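Local coordinates for putative exported protein (PDB 3OCJ), which is of unknown function but is probably an S-adenosylmethionine-dependent methyltransferase with a Rossmann-like fold, at residues R24-R27 with Q28-L31; Q253-V256 with F257-I261. One frame throughout, in Å; residues are numbered along the deposited sequence. Where two conformers were deposited one is given.

Interaction 1. Residues R24-R27 with Q28-L31; sequences RQAR and QRIL
Arg-29 folds its guanidinium back over the preceding turn of its own helix, with one face laid on the main chain of Gln-25 and Ala-26. CA of Ala-26 and the carbonyl O of Gln-25 each lie about 3.5 Å above that plane, toward its rim. The bend comes at chi3 (-66°), which turns the group back along the helix after an otherwise extended start and brings NH2 within 3.7 Å of Ala-26 CB. A water links the arginine to Gln-25, accepting from Arg-29 NH1 at 2.9 Å and donating to Gln-25 OE1 at 2.7 Å. NE bonds the carbonyl O of Arg-259 and NH2 is bonded outside the segment too, so the group is probably held in its rotation.

Arg-27 leaves a different side of the helix. With CG anti to the backbone N (chi1 -178°) and the chain straight as far as NE, it runs past Leu-31, whose CD1 methyl lies 4.0 Å from Arg-27 NE. Gln-28 sets CB and CG beside Arg-24 O, at 3.6 and 3.7 Å, before its chain bends at chi2. Beneath these contacts run i to i+4 bonds, such as Leu-31 N to Arg-27 O at 3.0 Å. The stretch belongs to helix 15-33. Ala-26 and Arg-27 touch Leu-48 of helix 41-53, while Ile-30 reaches both Gln-44 of that helix and Leu-260 of helix 247-261.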
loop_
_atom_site.group_PDB
_atom_site.type_symbol
_atom_site.label_atom_id
_atom_site.label_comp_id
_atom_site.label_asym_id
_atom_site.label_seq_id
_atom_site.Cartn_x
_atom_site.Cartn_y
_atom_site.Cartn_z
ATOM N N ARG A 24 13.847 -2.674 -21.841
ATOM C CA ARG A 24 13.769 -2.429 -23.281
ATOM C C ARG A 24 12.437 -1.789 -23.663
ATOM O O ARG A 24 12.402 -0.836 -24.439
ATOM C CB ARG A 24 13.969 -3.725 -24.078
ATOM C CG ARG A 24 15.379 -4.300 -24.007
ATOM C CD ARG A 24 15.614 -5.367 -25.078
ATOM N NE ARG A 24 14.713 -6.509 -24.939
ATOM C CZ ARG A 24 14.994 -7.605 -24.242
ATOM N NH1 ARG A 24 14.112 -8.593 -24.169
ATOM N NH2 ARG A 24 16.157 -7.714 -23.616
ATOM N N GLN A 25 11.345 -2.314 -23.113
ATOM C CA GLN A 25 10.009 -1.790 -23.402
ATOM C C GLN A 25 9.836 -0.350 -22.921
ATOM O O GLN A 25 9.233 0.475 -23.606
ATOM C CB GLN A 25 8.931 -2.698 -22.805
ATOM C CG GLN A 25 8.899 -4.090 -23.432
ATOM C CD GLN A 25 8.050 -5.076 -22.650
ATOM O OE1 GLN A 25 7.019 -4.720 -22.085
ATOM N NE2 GLN A 25 8.482 -6.332 -22.623
ATOM N N ALA A 26 10.367 -0.048 -21.743
ATOM C CA ALA A 26 10.297 1.308 -21.220
ATOM C C ALA A 26 11.138 2.244 -22.082
ATOM O O ALA A 26 10.738 3.382 -22.349
ATOM C CB ALA A 26 10.764 1.342 -19.773
ATOM N N ARG A 27 12.303 1.765 -22.515
ATOM C CA ARG A 27 13.172 2.572 -23.364
ATOM C C ARG A 27 12.474 2.897 -24.682
ATOM O O ARG A 27 12.544 4.029 -25.166
ATOM C CB ARG A 27 14.515 1.878 -23.621
ATOM C CG ARG A 27 15.465 2.722 -24.464
ATOM C CD ARG A 27 16.796 2.027 -24.699
ATOM N NE ARG A 27 17.673 2.814 -25.565
ATOM C CZ ARG A 27 18.596 3.665 -25.124
ATOM N NH1 ARG A 27 18.773 3.841 -23.822
ATOM N NH2 ARG A 27 19.347 4.338 -25.987
ATOM N N GLN A 28 11.786 1.910 -25.252
ATOM C CA GLN A 28 11.070 2.138 -26.499
ATOM C C GLN A 28 9.951 3.158 -26.327
ATOM O O GLN A 28 9.725 3.983 -27.209
ATOM C CB GLN A 28 10.535 0.828 -27.084
ATOM C CG GLN A 28 11.551 0.087 -27.937
ATOM C CD GLN A 28 12.036 0.910 -29.118
ATOM O OE1 GLN A 28 11.332 1.796 -29.606
ATOM N NE2 GLN A 28 13.242 0.618 -29.587
ATOM N N ARG A 29 9.264 3.117 -25.190
ATOM C CA ARG A 29 8.202 4.079 -24.927
ATOM C C ARG A 29 8.753 5.498 -24.845
ATOM O O ARG A 29 8.078 6.453 -25.228
ATOM C CB ARG A 29 7.435 3.720 -23.651
ATOM C CG ARG A 29 6.590 2.469 -23.792
ATOM C CD ARG A 29 5.599 2.321 -22.644
ATOM N NE ARG A 29 6.238 2.084 -21.350
ATOM C CZ ARG A 29 6.569 0.887 -20.871
ATOM N NH1 ARG A 29 6.341 -0.214 -21.577
ATOM N NH2 ARG A 29 7.136 0.796 -19.673
ATOM N N ILE A 30 9.980 5.631 -24.346
ATOM C CA ILE A 30 10.637 6.933 -24.275
ATOM C C ILE A 30 11.008 7.412 -25.677
ATOM O O ILE A 30 10.684 8.536 -26.065
ATOM C CB ILE A 30 11.921 6.881 -23.430
ATOM C CG1 ILE A 30 11.598 6.578 -21.965
ATOM C CG2 ILE A 30 12.668 8.202 -23.515
ATOM C CD1 ILE A 30 12.841 6.243 -21.148
ATOM N N LEU A 31 11.688 6.554 -26.430
ATOM C CA LEU A 31 12.166 6.920 -27.761
ATOM C C LEU A 31 11.030 7.224 -28.731
ATOM O O LEU A 31 11.151 8.109 -29.578
ATOM C CB LEU A 31 13.060 5.817 -28.331
ATOM C CG LEU A 31 14.345 5.520 -27.557
ATOM C CD1 LEU A 31 15.113 4.403 -28.235
ATOM C CD2 LEU A 31 15.207 6.762 -27.436
HETATM O O HOH W 1 6.382 -2.791 -20.290
#

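Interaction 2. Residues Q253-V256 with F257-I261; sequences QQLV and FTRLI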
loop_
_atom_site.group_PDB
_atom_site.type_symbol
_atom_site.label_atom_id
_atom_site.label_comp_id
_atom_site.label_asym_id
_atom_site.label_seq_id
_atom_site.Cartn_x
_atom_site.Cartn_y
_atom_site.Cartn_z
ATOM N N GLN A 253 6.952 12.166 -10.845
ATOM C CA GLN A 253 6.160 10.977 -10.559
ATOM C C GLN A 253 5.327 10.537 -11.758
ATOM O O GLN A 253 5.265 9.351 -12.082
ATOM C CB GLN A 253 5.242 11.232 -9.374
ATOM C CG GLN A 253 4.312 10.074 -9.110
ATOM C CD GLN A 253 3.476 10.326 -7.894
ATOM O OE1 GLN A 253 3.998 10.397 -6.783
ATOM N NE2 GLN A 253 2.170 10.452 -8.087
ATOM N N GLN A 254 4.701 11.491 -12.435
ATOM C CA GLN A 254 3.857 11.156 -13.568
ATOM C C GLN A 254 4.645 10.489 -14.693
ATOM O O GLN A 254 4.160 9.551 -15.323
ATOM C CB GLN A 254 3.141 12.400 -14.085
ATOM C CG GLN A 254 2.131 12.933 -13.092
ATOM C CD GLN A 254 1.580 14.279 -13.489
ATOM O OE1 GLN A 254 2.240 15.053 -14.182
ATOM N NE2 GLN A 254 0.363 14.568 -13.047
ATOM N N LEU A 255 5.853 10.977 -14.949
ATOM C CA LEU A 255 6.688 10.389 -15.988
ATOM C C LEU A 255 7.121 8.998 -15.556
ATOM O O LEU A 255 7.003 8.026 -16.315
ATOM C CB LEU A 255 7.908 11.273 -16.246
ATOM C CG LEU A 255 8.864 10.751 -17.321
ATOM C CD1 LEU A 255 8.160 10.638 -18.668
ATOM C CD2 LEU A 255 10.071 11.668 -17.416
ATOM N N VAL A 256 7.605 8.894 -14.326
ATOM C CA VAL A 256 8.090 7.621 -13.814
ATOM C C VAL A 256 6.984 6.562 -13.802
ATOM O O VAL A 256 7.206 5.424 -14.230
ATOM C CB VAL A 256 8.749 7.775 -12.429
ATOM C CG1 VAL A 256 9.109 6.413 -11.844
ATOM C CG2 VAL A 256 9.998 8.643 -12.543
ATOM N N PHE A 257 5.796 6.924 -13.324
ATOM C CA PHE A 257 4.693 5.967 -13.253
ATOM C C PHE A 257 4.091 5.679 -14.629
ATOM O O PHE A 257 4.003 4.530 -15.045
ATOM C CB PHE A 257 3.574 6.453 -12.308
ATOM C CG PHE A 257 3.919 6.427 -10.837
ATOM C CD1 PHE A 257 5.185 6.087 -10.379
ATOM C CD2 PHE A 257 2.942 6.757 -9.903
ATOM C CE1 PHE A 257 5.470 6.080 -9.007
ATOM C CE2 PHE A 257 3.219 6.752 -8.540
ATOM C CZ PHE A 257 4.480 6.417 -8.090
ATOM N N THR A 258 3.655 6.715 -15.341
ATOM C CA THR A 258 2.922 6.479 -16.586
ATOM C C THR A 258 3.773 5.878 -17.695
ATOM O O THR A 258 3.301 5.028 -18.448
ATOM C CB THR A 258 2.255 7.755 -17.127
ATOM O OG1 THR A 258 3.260 8.698 -17.525
ATOM C CG2 THR A 258 1.372 8.365 -16.066
ATOM N N ARG A 259 5.026 6.309 -17.800
ATOM C CA ARG A 259 5.854 5.879 -18.917
ATOM C C ARG A 259 6.830 4.758 -18.577
ATOM O O ARG A 259 7.077 3.879 -19.401
ATOM C CB ARG A 259 6.613 7.065 -19.515
ATOM C CG ARG A 259 7.315 6.724 -20.811
ATOM C CD ARG A 259 7.799 7.963 -21.529
ATOM N NE ARG A 259 6.691 8.848 -21.868
ATOM C CZ ARG A 259 6.801 9.897 -22.676
ATOM N NH1 ARG A 259 7.970 10.184 -23.231
ATOM N NH2 ARG A 259 5.743 10.652 -22.932
ATOM N N LEU A 260 7.395 4.783 -17.377
ATOM C CA LEU A 260 8.460 3.827 -17.079
ATOM C C LEU A 260 7.971 2.547 -16.396
ATOM O O LEU A 260 8.096 1.452 -16.958
ATOM C CB LEU A 260 9.591 4.489 -16.290
ATOM C CG LEU A 260 10.141 5.777 -16.914
ATOM C CD1 LEU A 260 11.334 6.293 -16.118
ATOM C CD2 LEU A 260 10.525 5.557 -18.379
ATOM N N ILE A 261 7.399 2.678 -15.204
ATOM C CA ILE A 261 6.969 1.510 -14.436
ATOM C C ILE A 261 5.630 0.949 -14.905
ATOM O O ILE A 261 5.471 -0.260 -15.070
ATOM C CB ILE A 261 6.842 1.863 -12.943
ATOM C CG1 ILE A 261 8.215 2.229 -12.369
ATOM C CG2 ILE A 261 6.157 0.734 -12.175
ATOM C CD1 ILE A 261 8.144 2.869 -10.987
#
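Gln-253 places its CG over one face of the ring of Phe-257, which follows one turn later. This CG makes a CH-pi contact 3.7 Å from the ring centroid, and the amide, its plane only 10° from that of the ring, extends past the CE2 edge, with Gln-253 CD 3.6 Å from Phe-257 CE2. CG anti to the backbone N (chi1 175°) and an extended chain carry the amide beyond the rim, where OE1 bonds to the backbone N of Ala-97.

The carbonyl O of Gln-254 is held chiefly by Thr-258 N at 2.9 Å; Thr-258 OG1 approaches from the opposite face of its plane at 2.5 Å, unusually short and to be read with caution. Beyond this the helix widens: Ile-261 N bonds Val-256 O at 2.9 Å, nearly straight at 172°, in a pi-type i to i+5 turn. Leu-260 N makes only weak bonds, to Leu-255 O and Val-256 O. The wide turn sets Ile-261 CD1 against Val-256 CG1, 3.8 Å away.

Phe-257 also meets Trp-265 edge-to-face. The contact therefore joins an aromatic side chain that touches the bound palmitic acid to a glutamine whose apolar CG meets the ring while its amide oxygen is bonded by the main-chain N of Ala-97.

Overall arrangement
Neither contact closes a long loop, for each lies within a single helix: interaction 1 near the N terminus on helix 15-33, interaction 2 far later on helix 247-261. They are in series, neither nesting nor crossing, and the parallel strands 121-124, 145-150, 172-176, 188-192 and 221-226 fall between them in sequence. In space their centres are about 12 Å apart and they touch directly. Besides the bond that joins Arg-29 to Arg-259, Ala-26 CB packs 3.9 Å from Leu-260 O. Helix 41-53 touches both, so helices 15-33, 41-53 and 247-261 pack together, with the palmitic acid touching Phe-257.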